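Udp-n-acetylglucosamine pyrophosphorylase (Trypanosoma brucei, PDB 4BQH) probably catalyses the formation of UDP-N-acetylglucosamine and diphosphate from UTP and N-acetylglucosamine 1-phosphate. Local coordinates at residues Phe321-Ser325 with Gly326-Val330; Gly348-Lys351 with Phe352-Ala355. One frame throughout, in Å; residues are numbered along the deposited sequence.

Interaction 1: Phe321-Ser325 with Gly326-Val330; sequences FVRAS and GKWGV
Arg-323 lays its aliphatic stem across the indole of Trp-328, its partner in a non-hydrogen-bonded pair of a tight antiparallel hairpin. Its CB sits over the six-membered ring, 3.7 Å from the centroid and only 2° off the ring normal, a CH-pi contact. CG turns away from the backbone N (chi1 -164°), which carries the stem along the indole towards the turn, where CG packs against the C atom of Gly-326. Arg-323 CD lies 3.7 Å from Trp-328 NE1, and the chain then bends at chi3. NE gives its hydrogen to a water that also accepts from Gly-326 N. The guanidinium, its plane 67° from the indole, uses NH1 to reach a second water, which Trp-328 NE1 binds in the ring plane at 3.0 Å. Arginine suits this exposed place because its methylenes can cover an aromatic face while its polar end stays in water.

On the same side of the sheet, Val-330 CG2 sits over the Phe-321 ring, 3.6 Å from its centroid. Gly-329 and Val-322 form a hydrogen-bonded pair, with Val-322 N to Gly-329 O at 2.9 Å, answered by Gly-329 N to Val-322 O. Ala-324 and Lys-327 form the next such pair; Ala-324 N reaches Lys-327 O at 2.8 Å, and Lys-327 N returns the bond to Ala-324 O. Both central residues of the turn, Ser-325 and Gly-326, have positive phi, which glycine adopts without strain. Further into the protein, Trp-328 stacks on Phe-423 and Phe-321 packs on strand 304-309. The whole is a beta hairpin with a two-residue loop, closed by a type I' turn from Ala-324 to Lys-327.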
ATOM      1  N   PHE A 321      -7.661  -4.601  14.163  1.00  8.97           N
ATOM      2  CA  PHE A 321      -8.497  -3.402  14.284  1.00  9.35           C
ATOM      3  C   PHE A 321      -9.393  -3.451  15.501  1.00  9.94           C
ATOM      4  O   PHE A 321      -9.980  -4.506  15.834  1.00  9.65           O
ATOM      5  CB  PHE A 321      -9.328  -3.169  13.031  1.00  9.30           C
ATOM      6  CG  PHE A 321      -8.565  -2.463  11.956  1.00  9.13           C
ATOM      7  CD1 PHE A 321      -7.808  -3.186  11.062  1.00  9.69           C
ATOM      8  CD2 PHE A 321      -8.553  -1.065  11.883  1.00  9.49           C
ATOM      9  CE1 PHE A 321      -7.055  -2.541  10.088  1.00  9.42           C
ATOM     10  CE2 PHE A 321      -7.825  -0.406  10.894  1.00  9.47           C
ATOM     11  CZ  PHE A 321      -7.058  -1.161  10.009  1.00  9.51           C
ATOM     12  N   VAL A 322      -9.476  -2.306  16.175  1.00 10.28           N
ATOM     13  CA  VAL A 322     -10.306  -2.161  17.378  1.00 11.44           C
ATOM     14  C   VAL A 322     -10.980  -0.791  17.348  1.00 11.52           C
ATOM     15  O   VAL A 322     -10.535   0.116  16.642  1.00 11.38           O
ATOM     16  CB  VAL A 322      -9.464  -2.259  18.677  1.00 11.44           C
ATOM     17  CG1 VAL A 322      -8.592  -3.518  18.687  1.00 12.09           C
ATOM     18  CG2 VAL A 322      -8.578  -1.034  18.855  1.00 12.20           C
ATOM     19  N   ARG A 323     -12.041  -0.651  18.138  1.00 12.66           N
ATOM     20  CA  ARG A 323     -12.633   0.661  18.387  1.00 13.79           C
ATOM     21  C   ARG A 323     -12.528   0.950  19.881  1.00 14.53           C
ATOM     22  O   ARG A 323     -12.927   0.127  20.714  1.00 13.98           O
ATOM     23  CB  ARG A 323     -14.095   0.695  17.951  1.00 16.52           C
ATOM     24  CG  ARG A 323     -14.615   2.125  17.835  1.00 19.81           C
ATOM     25  CD  ARG A 323     -16.083   2.177  17.473  1.00 23.65           C
ATOM     26  NE  ARG A 323     -16.919   1.761  18.590  1.00 29.33           N
ATOM     27  CZ  ARG A 323     -18.231   1.561  18.501  1.00 31.03           C
ATOM     28  NH1 ARG A 323     -18.848   1.733  17.340  1.00 31.11           N
ATOM     29  NH2 ARG A 323     -18.917   1.173  19.569  1.00 31.04           N
ATOM     30  N   ALA A 324     -11.977   2.105  20.216  1.00 14.34           N
ATOM     31  CA  ALA A 324     -11.796   2.486  21.620  1.00 15.55           C
ATOM     32  C   ALA A 324     -12.407   3.845  21.834  1.00 17.01           C
ATOM     33  O   ALA A 324     -12.020   4.815  21.177  1.00 16.80           O
ATOM     34  CB  ALA A 324     -10.324   2.508  21.968  1.00 16.12           C
ATOM     35  N   SER A 325     -13.386   3.919  22.739  1.00 18.57           N
ATOM     36  CA  SER A 325     -14.108   5.177  22.974  1.00 20.07           C
ATOM     37  C   SER A 325     -14.632   5.770  21.668  1.00 20.36           C
ATOM     38  O   SER A 325     -14.539   6.991  21.420  1.00 22.12           O
ATOM     39  CB  SER A 325     -13.229   6.183  23.726  1.00 21.69           C
ATOM     40  OG  SER A 325     -12.839   5.679  24.990  1.00 23.56           O
ATOM     41  N   GLY A 326     -15.176   4.895  20.830  1.00 18.58           N
ATOM     42  CA  GLY A 326     -15.726   5.273  19.545  1.00 18.58           C
ATOM     43  C   GLY A 326     -14.725   5.624  18.438  1.00 17.58           C
ATOM     44  O   GLY A 326     -15.135   6.076  17.371  1.00 19.62           O
ATOM     45  N   LYS A 327     -13.433   5.391  18.660  1.00 16.57           N
ATOM     46  CA  LYS A 327     -12.388   5.760  17.692  1.00 15.64           C
ATOM     47  C   LYS A 327     -11.700   4.505  17.167  1.00 14.25           C
ATOM     48  O   LYS A 327     -11.254   3.670  17.954  1.00 13.45           O
ATOM     49  CB  LYS A 327     -11.331   6.667  18.339  1.00 18.32           C
ATOM     50  CG  LYS A 327     -11.890   7.914  19.029  1.00 20.45           C
ATOM     51  CD  LYS A 327     -12.636   8.830  18.071  1.00 22.42           C
ATOM     52  CE  LYS A 327     -13.484   9.832  18.866  1.00 25.81           C
ATOM     53  NZ  LYS A 327     -13.727  11.098  18.123  1.00 27.54           N
ATOM     54  N   TRP A 328     -11.603   4.385  15.841  1.00 12.63           N
ATOM     55  CA  TRP A 328     -11.000   3.195  15.237  1.00 12.08           C
ATOM     56  C   TRP A 328      -9.511   3.309  15.135  1.00 12.14           C
ATOM     57  O   TRP A 328      -8.975   4.377  14.815  1.00 12.26           O
ATOM     58  CB  TRP A 328     -11.561   3.002  13.839  1.00 12.58           C
ATOM     59  CG  TRP A 328     -12.964   2.496  13.900  1.00 13.41           C
ATOM     60  CD1 TRP A 328     -14.132   3.229  13.778  1.00 13.22           C
ATOM     61  CD2 TRP A 328     -13.389   1.115  14.151  1.00 14.33           C
ATOM     62  NE1 TRP A 328     -15.239   2.409  13.912  1.00 14.79           N
ATOM     63  CE2 TRP A 328     -14.854   1.126  14.128  1.00 14.29           C
ATOM     64  CE3 TRP A 328     -12.725  -0.087  14.358  1.00 14.38           C
ATOM     65  CZ2 TRP A 328     -15.606  -0.029  14.333  1.00 15.38           C
ATOM     66  CZ3 TRP A 328     -13.495  -1.251  14.560  1.00 14.82           C
ATOM     67  CH2 TRP A 328     -14.899  -1.214  14.548  1.00 15.27           C
ATOM     68  N   GLY A 329      -8.827   2.187  15.359  1.00 11.22           N
ATOM     69  CA  GLY A 329      -7.391   2.129  15.262  1.00 11.27           C
ATOM     70  C   GLY A 329      -6.915   0.679  15.251  1.00 11.11           C
ATOM     71  O   GLY A 329      -7.715  -0.242  15.084  1.00 10.41           O
ATOM     72  N   VAL A 330      -5.614   0.504  15.417  1.00 11.38           N
ATOM     73  CA  VAL A 330      -5.007  -0.838  15.401  1.00 11.84           C
ATOM     74  C   VAL A 330      -4.218  -1.045  16.677  1.00 13.57           C
ATOM     75  O   VAL A 330      -3.468  -0.144  17.121  1.00 14.38           O
ATOM     76  CB  VAL A 330      -4.089  -1.036  14.174  1.00 11.36           C
ATOM     77  CG1 VAL A 330      -3.268  -2.335  14.266  1.00 11.20           C
ATOM     78  CG2 VAL A 330      -4.903  -1.024  12.889  1.00 10.88           C
TER
HETATM   79  O   HOH W   1     -15.688   1.945  21.304  1.00 26.43           O
HETATM   80  O   HOH W   2     -18.193   2.610  14.326  1.00 28.56           O

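Interaction 2: Gly348-Lys351 with Phe352-Ala355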
ATOM      1  N   GLY A 348     -16.701 -19.990  17.748  1.00 36.98           N
ATOM      2  CA  GLY A 348     -15.379 -20.571  17.947  1.00 34.64           C
ATOM      3  C   GLY A 348     -14.282 -19.742  17.294  1.00 33.00           C
ATOM      4  O   GLY A 348     -13.130 -20.170  17.242  1.00 34.74           O
ATOM      5  N   GLU A 349     -14.630 -18.555  16.796  1.00 29.32           N
ATOM      6  CA  GLU A 349     -13.645 -17.671  16.160  1.00 26.21           C
ATOM      7  C   GLU A 349     -13.100 -16.659  17.169  1.00 22.48           C
ATOM      8  O   GLU A 349     -13.811 -16.282  18.107  1.00 21.13           O
ATOM      9  CB  GLU A 349     -14.273 -16.956  14.954  1.00 29.11           C
ATOM     10  CG  GLU A 349     -14.608 -17.902  13.800  1.00 35.87           C
ATOM     11  CD  GLU A 349     -15.111 -17.209  12.542  1.00 40.30           C
ATOM     12  OE1 GLU A 349     -15.610 -16.061  12.615  1.00 45.63           O
ATOM     13  OE2 GLU A 349     -15.018 -17.830  11.459  1.00 46.45           O
ATOM     14  N   LEU A 350     -11.848 -16.217  16.985  1.00 19.44           N
ATOM     15  CA  LEU A 350     -11.276 -15.176  17.840  1.00 18.58           C
ATOM     16  C   LEU A 350     -12.182 -13.954  17.851  1.00 17.28           C
ATOM     17  O   LEU A 350     -12.764 -13.600  16.833  1.00 17.21           O
ATOM     18  CB  LEU A 350      -9.886 -14.752  17.346  1.00 18.50           C
ATOM     19  CG  LEU A 350      -8.700 -15.717  17.438  1.00 20.13           C
ATOM     20  CD1 LEU A 350      -7.579 -15.220  16.543  1.00 19.78           C
ATOM     21  CD2 LEU A 350      -8.175 -15.858  18.869  1.00 19.22           C
ATOM     22  N   LYS A 351     -12.297 -13.315  19.017  1.00 17.55           N
ATOM     23  CA  LYS A 351     -13.079 -12.089  19.163  1.00 17.61           C
ATOM     24  C   LYS A 351     -12.422 -10.935  18.398  1.00 16.16           C
ATOM     25  O   LYS A 351     -13.120 -10.122  17.790  1.00 16.12           O
ATOM     26  CB  LYS A 351     -13.217 -11.719  20.651  1.00 21.61           C
ATOM     27  CG  LYS A 351     -14.154 -12.650  21.431  1.00 23.15           C
ATOM     28  CD  LYS A 351     -14.298 -12.214  22.892  1.00 25.19           C
ATOM     29  CE  LYS A 351     -15.220 -13.153  23.664  1.00 27.19           C
ATOM     30  NZ  LYS A 351     -15.053 -12.993  25.140  1.00 29.90           N
ATOM     31  N   PHE A 352     -11.093 -10.883  18.433  1.00 14.81           N
ATOM     32  CA  PHE A 352     -10.346  -9.856  17.686  1.00 13.45           C
ATOM     33  C   PHE A 352      -9.755 -10.522  16.467  1.00 11.80           C
ATOM     34  O   PHE A 352      -8.685 -11.113  16.530  1.00 12.10           O
ATOM     35  CB  PHE A 352      -9.239  -9.270  18.546  1.00 14.29           C
ATOM     36  CG  PHE A 352      -9.738  -8.403  19.674  1.00 15.14           C
ATOM     37  CD1 PHE A 352      -9.923  -7.032  19.478  1.00 15.77           C
ATOM     38  CD2 PHE A 352      -9.997  -8.948  20.932  1.00 15.88           C
ATOM     39  CE1 PHE A 352     -10.366  -6.218  20.520  1.00 16.80           C
ATOM     40  CE2 PHE A 352     -10.448  -8.135  21.976  1.00 16.29           C
ATOM     41  CZ  PHE A 352     -10.629  -6.774  21.768  1.00 16.50           C
ATOM     42  N   ASN A 353     -10.473 -10.433  15.352  1.00 11.33           N
ATOM     43  CA  ASN A 353     -10.166 -11.278  14.200  1.00 10.74           C
ATOM     44  C   ASN A 353     -10.086 -10.490  12.888  1.00 10.43           C
ATOM     45  O   ASN A 353     -10.223 -11.051  11.809  1.00  9.86           O
ATOM     46  CB  ASN A 353     -11.234 -12.387  14.092  1.00 11.31           C
ATOM     47  CG  ASN A 353     -10.754 -13.576  13.273  1.00 11.50           C
ATOM     48  OD1 ASN A 353      -9.569 -13.929  13.302  1.00 11.99           O
ATOM     49  ND2 ASN A 353     -11.684 -14.223  12.580  1.00 12.11           N
ATOM     50  N   CYS A 354      -9.861  -9.180  12.982  1.00  9.82           N
ATOM     51  CA  CYS A 354      -9.686  -8.369  11.752  1.00 10.40           C
ATOM     52  C   CYS A 354      -8.251  -7.885  11.707  1.00 10.26           C
ATOM     53  O   CYS A 354      -7.939  -6.808  12.213  1.00 10.18           O
ATOM     54  CB  CYS A 354     -10.665  -7.190  11.720  1.00 11.09           C
ATOM     55  SG  CYS A 354     -12.394  -7.720  11.616  1.00 13.79           S
ATOM     56  N   ALA A 355      -7.373  -8.712  11.148  1.00 10.21           N
ATOM     57  CA  ALA A 355      -5.940  -8.363  11.065  1.00 10.10           C
ATOM     58  C   ALA A 355      -5.639  -7.329   9.977  1.00  9.80           C
ATOM     59  O   ALA A 355      -6.157  -7.398   8.855  1.00  9.54           O
ATOM     60  CB  ALA A 355      -5.109  -9.627  10.841  1.00 10.29           C
TER
HETATM   61  O   HOH W   3     -14.477 -13.197  12.246  1.00 25.97           O
HETATM   62  O   HOH W   4     -12.721  -8.829  14.871  1.00 19.44           O
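The amide of Asn-353 and the carboxylate of Glu-349 are joined through a water, which accepts from Asn-353 ND2 at 3.0 Å and donates to Glu-349 OE1 at 3.1 Å. On its other side the amide turns OD1 towards Leu-350, whose CD1 lies 4.0 Å away; the two side chains cross at about a right angle. OD1 also accepts a hydrogen bond from the backbone N of Lys-311, so both ends of the amide have partners, which should set its flip. Asparagine suits the position by offering a donor and an acceptor at once. With CG anti to the backbone N (chi1 -159°), Asn-353 CB rests 3.4 Å from Leu-350 O.

A second water spans the bend, donating to Lys-351 O and accepting from Asn-353 N at 2.8 Å, and so ties the backbone together without a direct hydrogen bond across it. Lys-351 stretches its chain beyond CG and carries NZ to a salt bridge with Glu-342.

This surface loop follows strand 327-331 and runs into strand 355-357. Leu-350 packs on Lys-311, Asn-353 O accepts from Gln-427 of strand 423-427, and the buried, apolar ring of Phe-352 packs on Pro-76 and on Val-320 and Val-322 of strand 320-324.

Interaction 1 and interaction 2 come in series along the chain, their centres about 15 Å apart, and they meet directly. Phe-321 N and Cys-354 O, 3.0 Å apart, probably form a hydrogen bond, and Val-322 CG1 packs on Phe-352 CE1 at 3.7 Å. The start of the hairpin is thus joined to the end of the loop 348-355 by backbone and by apolar side chains. Both also reach strand 423-427, the hairpin through Trp-328 and the loop through Asn-353. They lie on the same side of the chain's centre, their own centres about 21 and 23 Å from the centre of the chain.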